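Local structure of thiaminase-I (Naegleria gruberi, 4HCW) at residues G12-L17 / V65-S70; Q116-N121 / V260-L265. The protein is a thiaminase-I, a single-chain mixed alpha/beta enzyme with a two-domain fold resembling that of periplasmic binding proteins. All blocks are in the same frame, centred on the assembly; numbering follows the deposited sequence.

Contact 1: G12-L17 / V65-S70; sequences GLFPYL and VFSTDS
Gly12 and Phe66 form a parallel beta bridge, with their CA atoms 4.1 Å apart, where the end of strand 8-13 runs beside strand 65-69. Two backbone hydrogen bonds hold it. Gly12 N donates to Val65 O at 2.7 Å, with an N-H...O angle of 170°. Ser67 N donates to Gly12 O, also at 2.7 Å but more bent, at 145°. The same oxygen takes a CA-H...O contact from Phe66 CA at 3.4 Å. Both backbone groups of Gly12 are therefore used by the neighbouring strand.

The strand ends after Leu13, and side chains then carry the contact. Ser67 points toward the turning chain. Its CB lies 3.7 Å from Phe14 N, and its OG lies 3.6 Å from Phe14 CB. Phe14 CG is anti to the backbone N (chi1 -174°), which carries the ring on past the serine. Ser67 OG approaches this ring obliquely. It is hydrogen-bonded to Gln116 OE1, so its polar end is satisfied beyond the two segments. Tyr16 CD2 sits over one face of the Phe14 ring, offset toward the rim, 4.0 Å above its plane. The Tyr16 OH is hydrogen-bonded to Asp52 OD1. Phe66 turns its ring away to meet Phe51 and helix 73-77.

The contact thus joins two parallel strands of the central sheet through backbone hydrogen bonds. Past the bridge, a buried serine hydroxyl with its own partner packs against the root of an aromatic side chain.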
loop_
_atom_site.group_PDB
_atom_site.type_symbol
_atom_site.label_atom_id
_atom_site.label_comp_id
_atom_site.label_asym_id
_atom_site.label_seq_id
_atom_site.Cartn_x
_atom_site.Cartn_y
_atom_site.Cartn_z
ATOM N N GLY A 12 14.290 8.718 -5.611
ATOM C CA GLY A 12 13.903 7.324 -5.719
ATOM C C GLY A 12 12.398 7.143 -5.658
ATOM O O GLY A 12 11.801 7.196 -4.583
ATOM N N LEU A 13 11.784 6.924 -6.816
ATOM C CA LEU A 13 10.332 6.796 -6.906
ATOM C C LEU A 13 9.849 5.380 -6.604
ATOM O O LEU A 13 10.552 4.402 -6.863
ATOM C CB LEU A 13 9.844 7.221 -8.292
ATOM C CG LEU A 13 10.060 8.686 -8.674
ATOM C CD1 LEU A 13 9.508 8.962 -10.063
ATOM C CD2 LEU A 13 9.422 9.606 -7.646
ATOM N N PHE A 14 8.642 5.284 -6.054
ATOM C CA PHE A 14 7.998 4.000 -5.808
ATOM C C PHE A 14 7.641 3.352 -7.142
ATOM O O PHE A 14 6.787 3.858 -7.872
ATOM C CB PHE A 14 6.745 4.199 -4.954
ATOM C CG PHE A 14 6.088 2.919 -4.526
ATOM C CD1 PHE A 14 6.611 2.172 -3.483
ATOM C CD2 PHE A 14 4.938 2.472 -5.155
ATOM C CE1 PHE A 14 6.004 0.995 -3.082
ATOM C CE2 PHE A 14 4.327 1.298 -4.759
ATOM C CZ PHE A 14 4.862 0.559 -3.722
ATOM N N PRO A 15 8.298 2.228 -7.465
ATOM C CA PRO A 15 8.219 1.621 -8.798
ATOM C C PRO A 15 7.017 0.700 -8.991
ATOM O O PRO A 15 6.757 0.272 -10.116
ATOM C CB PRO A 15 9.507 0.804 -8.868
ATOM C CG PRO A 15 9.728 0.368 -7.457
ATOM C CD PRO A 15 9.199 1.477 -6.573
ATOM N N TYR A 16 6.298 0.401 -7.916
ATOM C CA TYR A 16 5.199 -0.555 -7.996
ATOM C C TYR A 16 3.846 0.108 -8.241
ATOM O O TYR A 16 2.943 0.046 -7.406
ATOM C CB TYR A 16 5.168 -1.443 -6.751
ATOM C CG TYR A 16 6.427 -2.261 -6.582
ATOM C CD1 TYR A 16 6.574 -3.483 -7.224
ATOM C CD2 TYR A 16 7.474 -1.805 -5.792
ATOM C CE1 TYR A 16 7.725 -4.233 -7.077
ATOM C CE2 TYR A 16 8.629 -2.547 -5.641
ATOM C CZ TYR A 16 8.749 -3.760 -6.285
ATOM O OH TYR A 16 9.895 -4.505 -6.138
ATOM N N LEU A 17 3.726 0.743 -9.403
ATOM C CA LEU A 17 2.472 1.325 -9.859
ATOM C C LEU A 17 1.865 0.394 -10.906
ATOM O O LEU A 17 2.576 -0.425 -11.487
ATOM C CB LEU A 17 2.722 2.719 -10.444
ATOM C CG LEU A 17 3.195 3.784 -9.455
ATOM C CD1 LEU A 17 3.273 5.147 -10.126
ATOM C CD2 LEU A 17 2.282 3.833 -8.240
ATOM N N VAL A 65 16.432 11.677 -1.927
ATOM C CA VAL A 65 15.037 11.574 -1.522
ATOM C C VAL A 65 14.424 10.319 -2.136
ATOM O O VAL A 65 14.559 10.075 -3.335
ATOM C CB VAL A 65 14.235 12.831 -1.923
ATOM C CG1 VAL A 65 14.764 13.407 -3.225
ATOM C CG2 VAL A 65 12.746 12.520 -2.021
ATOM N N PHE A 66 13.765 9.519 -1.305
ATOM C CA PHE A 66 13.250 8.226 -1.739
ATOM C C PHE A 66 11.833 7.971 -1.235
ATOM O O PHE A 66 11.417 8.515 -0.212
ATOM C CB PHE A 66 14.177 7.107 -1.258
ATOM C CG PHE A 66 14.459 7.149 0.218
ATOM C CD1 PHE A 66 13.619 6.512 1.117
ATOM C CD2 PHE A 66 15.563 7.829 0.707
ATOM C CE1 PHE A 66 13.874 6.553 2.473
ATOM C CE2 PHE A 66 15.823 7.873 2.063
ATOM C CZ PHE A 66 14.977 7.233 2.947
ATOM N N SER A 67 11.098 7.137 -1.964
ATOM C CA SER A 67 9.773 6.711 -1.537
ATOM C C SER A 67 9.828 5.264 -1.068
ATOM O O SER A 67 10.205 4.370 -1.826
ATOM C CB SER A 67 8.763 6.858 -2.676
ATOM O OG SER A 67 7.463 6.484 -2.254
ATOM N N THR A 68 9.458 5.036 0.188
ATOM C CA THR A 68 9.504 3.696 0.760
ATOM C C THR A 68 8.198 3.327 1.448
ATOM O O THR A 68 7.457 4.195 1.907
ATOM C CB THR A 68 10.646 3.559 1.781
ATOM O OG1 THR A 68 10.560 2.281 2.426
ATOM C CG2 THR A 68 10.554 4.654 2.833
ATOM N N ASP A 69 7.921 2.029 1.511
ATOM C CA ASP A 69 6.780 1.532 2.263
ATOM C C ASP A 69 7.040 1.798 3.739
ATOM O O ASP A 69 8.160 1.625 4.220
ATOM C CB ASP A 69 6.593 0.033 2.015
ATOM C CG ASP A 69 5.244 -0.481 2.492
ATOM O OD1 ASP A 69 4.704 0.055 3.484
ATOM O OD2 ASP A 69 4.721 -1.430 1.871
ATOM N N SER A 70 6.006 2.224 4.456
ATOM C CA SER A 70 6.143 2.538 5.874
ATOM C C SER A 70 6.318 1.278 6.722
ATOM O O SER A 70 6.583 1.361 7.921
ATOM C CB SER A 70 4.942 3.350 6.364
ATOM O OG SER A 70 3.726 2.674 6.099
#

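Contact 2: Q116-N121 / V260-L265; sequences QYLCSN and VYTDVL
Two successive residues, Gln116 and Tyr117, sit opposite Asp263 in a classic beta bulge of an antiparallel strand pair. Asp263 O accepts from Gln116 N at 2.7 Å and from Tyr117 N at 3.2 Å. Only the first donor is in the carbonyl plane; the second is tilted from it. Asp263 N returns a bond to Tyr117 O at 2.9 Å. Further along, Cys119 and Tyr261 form another hydrogen-bonded pair, with Leu118 and Thr262 as the non-hydrogen-bonded pair between.

Tyr117 and Asp263 share one face of the sheet. There Asp263 OD2 lies in plane at the edge of the Tyr117 ring, 3.5 Å from CD2. The carboxylate stands almost upright to that ring, 83° between planes. One face of the ring carries Gln116 CG, 3.5 Å above its centre. The Gln116 chain is extended, with CG anti to the backbone N (chi1 177°). Its amide packs against Leu265, and OE1 is hydrogen-bonded to Ser67 OG of strand 65-69. At the far end of the contact, Asn121 ND2 approaches the edge of the Tyr261 ring, 3.8 Å from CE2, with amide and ring planes 82° apart.

On the face with Leu118, Leu118 CD2 packs 3.9 Å from Val260 CB and also meets Thr262 CG2.

Helix 99-105 covers Leu118 and Val260, while helix 275-288 backs Gln116 and Leu265. Ser120 OG is hydrogen-bonded to Tyr259 O.

One carbonyl thus serves two successive N-H groups at the bulge. The partly positive rim of the Tyr117 ring probably favours the carboxylate oxygen beside it.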
loop_
_atom_site.group_PDB
_atom_site.type_symbol
_atom_site.label_atom_id
_atom_site.label_comp_id
_atom_site.label_asym_id
_atom_site.label_seq_id
_atom_site.Cartn_x
_atom_site.Cartn_y
_atom_site.Cartn_z
ATOM N N GLN A 116 2.832 9.610 0.595
ATOM C CA GLN A 116 2.566 9.747 -0.833
ATOM C C GLN A 116 1.385 8.900 -1.291
ATOM O O GLN A 116 0.401 9.422 -1.815
ATOM C CB GLN A 116 3.809 9.387 -1.651
ATOM C CG GLN A 116 3.587 9.434 -3.154
ATOM C CD GLN A 116 4.854 9.183 -3.944
ATOM O OE1 GLN A 116 5.858 8.720 -3.401
ATOM N NE2 GLN A 116 4.817 9.490 -5.234
ATOM N N TYR A 117 1.491 7.590 -1.097
ATOM C CA TYR A 117 0.462 6.665 -1.558
ATOM C C TYR A 117 -0.246 5.972 -0.400
ATOM O O TYR A 117 0.338 5.756 0.661
ATOM C CB TYR A 117 1.070 5.617 -2.493
ATOM C CG TYR A 117 1.655 6.191 -3.763
ATOM C CD1 TYR A 117 1.006 7.206 -4.454
ATOM C CD2 TYR A 117 2.859 5.720 -4.269
ATOM C CE1 TYR A 117 1.538 7.733 -5.616
ATOM C CE2 TYR A 117 3.400 6.241 -5.430
ATOM C CZ TYR A 117 2.735 7.247 -6.100
ATOM O OH TYR A 117 3.271 7.769 -7.256
ATOM N N LEU A 118 -1.510 5.630 -0.616
ATOM C CA LEU A 118 -2.287 4.874 0.356
ATOM C C LEU A 118 -2.742 3.577 -0.298
ATOM O O LEU A 118 -3.318 3.594 -1.384
ATOM C CB LEU A 118 -3.497 5.684 0.822
ATOM C CG LEU A 118 -3.777 5.710 2.327
ATOM C CD1 LEU A 118 -5.044 6.497 2.620
ATOM C CD2 LEU A 118 -3.871 4.302 2.895
ATOM N N CYS A 119 -2.480 2.454 0.362
ATOM C CA CYS A 119 -2.763 1.152 -0.227
ATOM C C CYS A 119 -3.362 0.188 0.794
ATOM O O CYS A 119 -3.082 0.289 1.988
ATOM C CB CYS A 119 -1.481 0.564 -0.821
ATOM S SG CYS A 119 -1.747 -0.666 -2.108
ATOM N N SER A 120 -4.183 -0.742 0.315
ATOM C CA SER A 120 -4.819 -1.739 1.173
ATOM C C SER A 120 -5.451 -2.859 0.351
ATOM O O SER A 120 -5.692 -2.702 -0.845
ATOM C CB SER A 120 -5.885 -1.089 2.059
ATOM O OG SER A 120 -6.578 -2.061 2.822
ATOM N N ASN A 121 -5.717 -3.990 0.997
ATOM C CA ASN A 121 -6.425 -5.089 0.346
ATOM C C ASN A 121 -7.934 -4.921 0.470
ATOM O O ASN A 121 -8.561 -5.489 1.364
ATOM C CB ASN A 121 -5.994 -6.439 0.924
ATOM C CG ASN A 121 -4.583 -6.824 0.525
ATOM O OD1 ASN A 121 -4.337 -7.250 -0.603
ATOM N ND2 ASN A 121 -3.646 -6.685 1.458
ATOM N N VAL A 260 -3.962 -0.985 6.417
ATOM C CA VAL A 260 -3.591 -0.313 5.176
ATOM C C VAL A 260 -2.080 -0.154 5.066
ATOM O O VAL A 260 -1.362 -0.208 6.066
ATOM C CB VAL A 260 -4.237 1.086 5.053
ATOM C CG1 VAL A 260 -5.749 1.000 5.217
ATOM C CG2 VAL A 260 -3.630 2.046 6.066
ATOM N N TYR A 261 -1.603 0.038 3.840
ATOM C CA TYR A 261 -0.195 0.314 3.592
ATOM C C TYR A 261 -0.042 1.758 3.129
ATOM O O TYR A 261 -0.896 2.278 2.411
ATOM C CB TYR A 261 0.361 -0.626 2.521
ATOM C CG TYR A 261 0.204 -2.099 2.829
ATOM C CD1 TYR A 261 1.101 -2.755 3.661
ATOM C CD2 TYR A 261 -0.833 -2.837 2.272
ATOM C CE1 TYR A 261 0.964 -4.103 3.938
ATOM C CE2 TYR A 261 -0.978 -4.185 2.544
ATOM C CZ TYR A 261 -0.078 -4.813 3.378
ATOM O OH TYR A 261 -0.218 -6.155 3.651
ATOM N N THR A 262 1.041 2.408 3.541
ATOM C CA THR A 262 1.315 3.772 3.101
ATOM C C THR A 262 2.738 3.916 2.578
ATOM O O THR A 262 3.700 3.557 3.258
ATOM C CB THR A 262 1.101 4.801 4.231
ATOM O OG1 THR A 262 2.019 4.542 5.299
ATOM C CG2 THR A 262 -0.325 4.740 4.758
ATOM N N ASP A 263 2.866 4.439 1.363
ATOM C CA ASP A 263 4.172 4.753 0.800
ATOM C C ASP A 263 4.553 6.173 1.192
ATOM O O ASP A 263 3.752 7.099 1.060
ATOM C CB ASP A 263 4.155 4.597 -0.720
ATOM C CG ASP A 263 3.938 3.162 -1.154
ATOM O OD1 ASP A 263 4.471 2.253 -0.484
ATOM O OD2 ASP A 263 3.233 2.941 -2.161
ATOM N N VAL A 264 5.777 6.342 1.679
ATOM C CA VAL A 264 6.201 7.620 2.237
ATOM C C VAL A 264 7.453 8.182 1.563
ATOM O O VAL A 264 8.469 7.496 1.441
ATOM C CB VAL A 264 6.448 7.502 3.756
ATOM C CG1 VAL A 264 7.094 8.763 4.294
ATOM C CG2 VAL A 264 5.143 7.211 4.484
ATOM N N LEU A 265 7.363 9.434 1.123
ATOM C CA LEU A 265 8.513 10.151 0.583
ATOM C C LEU A 265 9.366 10.703 1.718
ATOM O O LEU A 265 8.887 11.477 2.545
ATOM C CB LEU A 265 8.053 11.296 -0.320
ATOM C CG LEU A 265 7.573 10.926 -1.724
ATOM C CD1 LEU A 265 6.810 12.081 -2.348
ATOM C CD2 LEU A 265 8.754 10.533 -2.594
#

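In the fold
Contacts 1 and 2 belong to one mixed sheet, with centres about 10 Å apart. Strand 65-69 pairs antiparallel with strand 260-267, which in turn pairs with strand 110-125. Thr68 O and Val264 N, 2.7 Å apart, probably form a backbone hydrogen bond between the contacts. Ser70 OG and Thr262 OG1, also 2.7 Å apart, form a probable side-chain hydrogen bond, and Thr262 OG1 is hydrogen-bonded to Ser104 OG as well. Phe14 CE2 packs 3.3 Å from Asp263 OD2, so the aromatic residue of the first contact reaches the carboxylate of the second. Along the chain the contacts are in series: contact 1 closes before residue 116. Contact 2 lies nearer the centre of the chain.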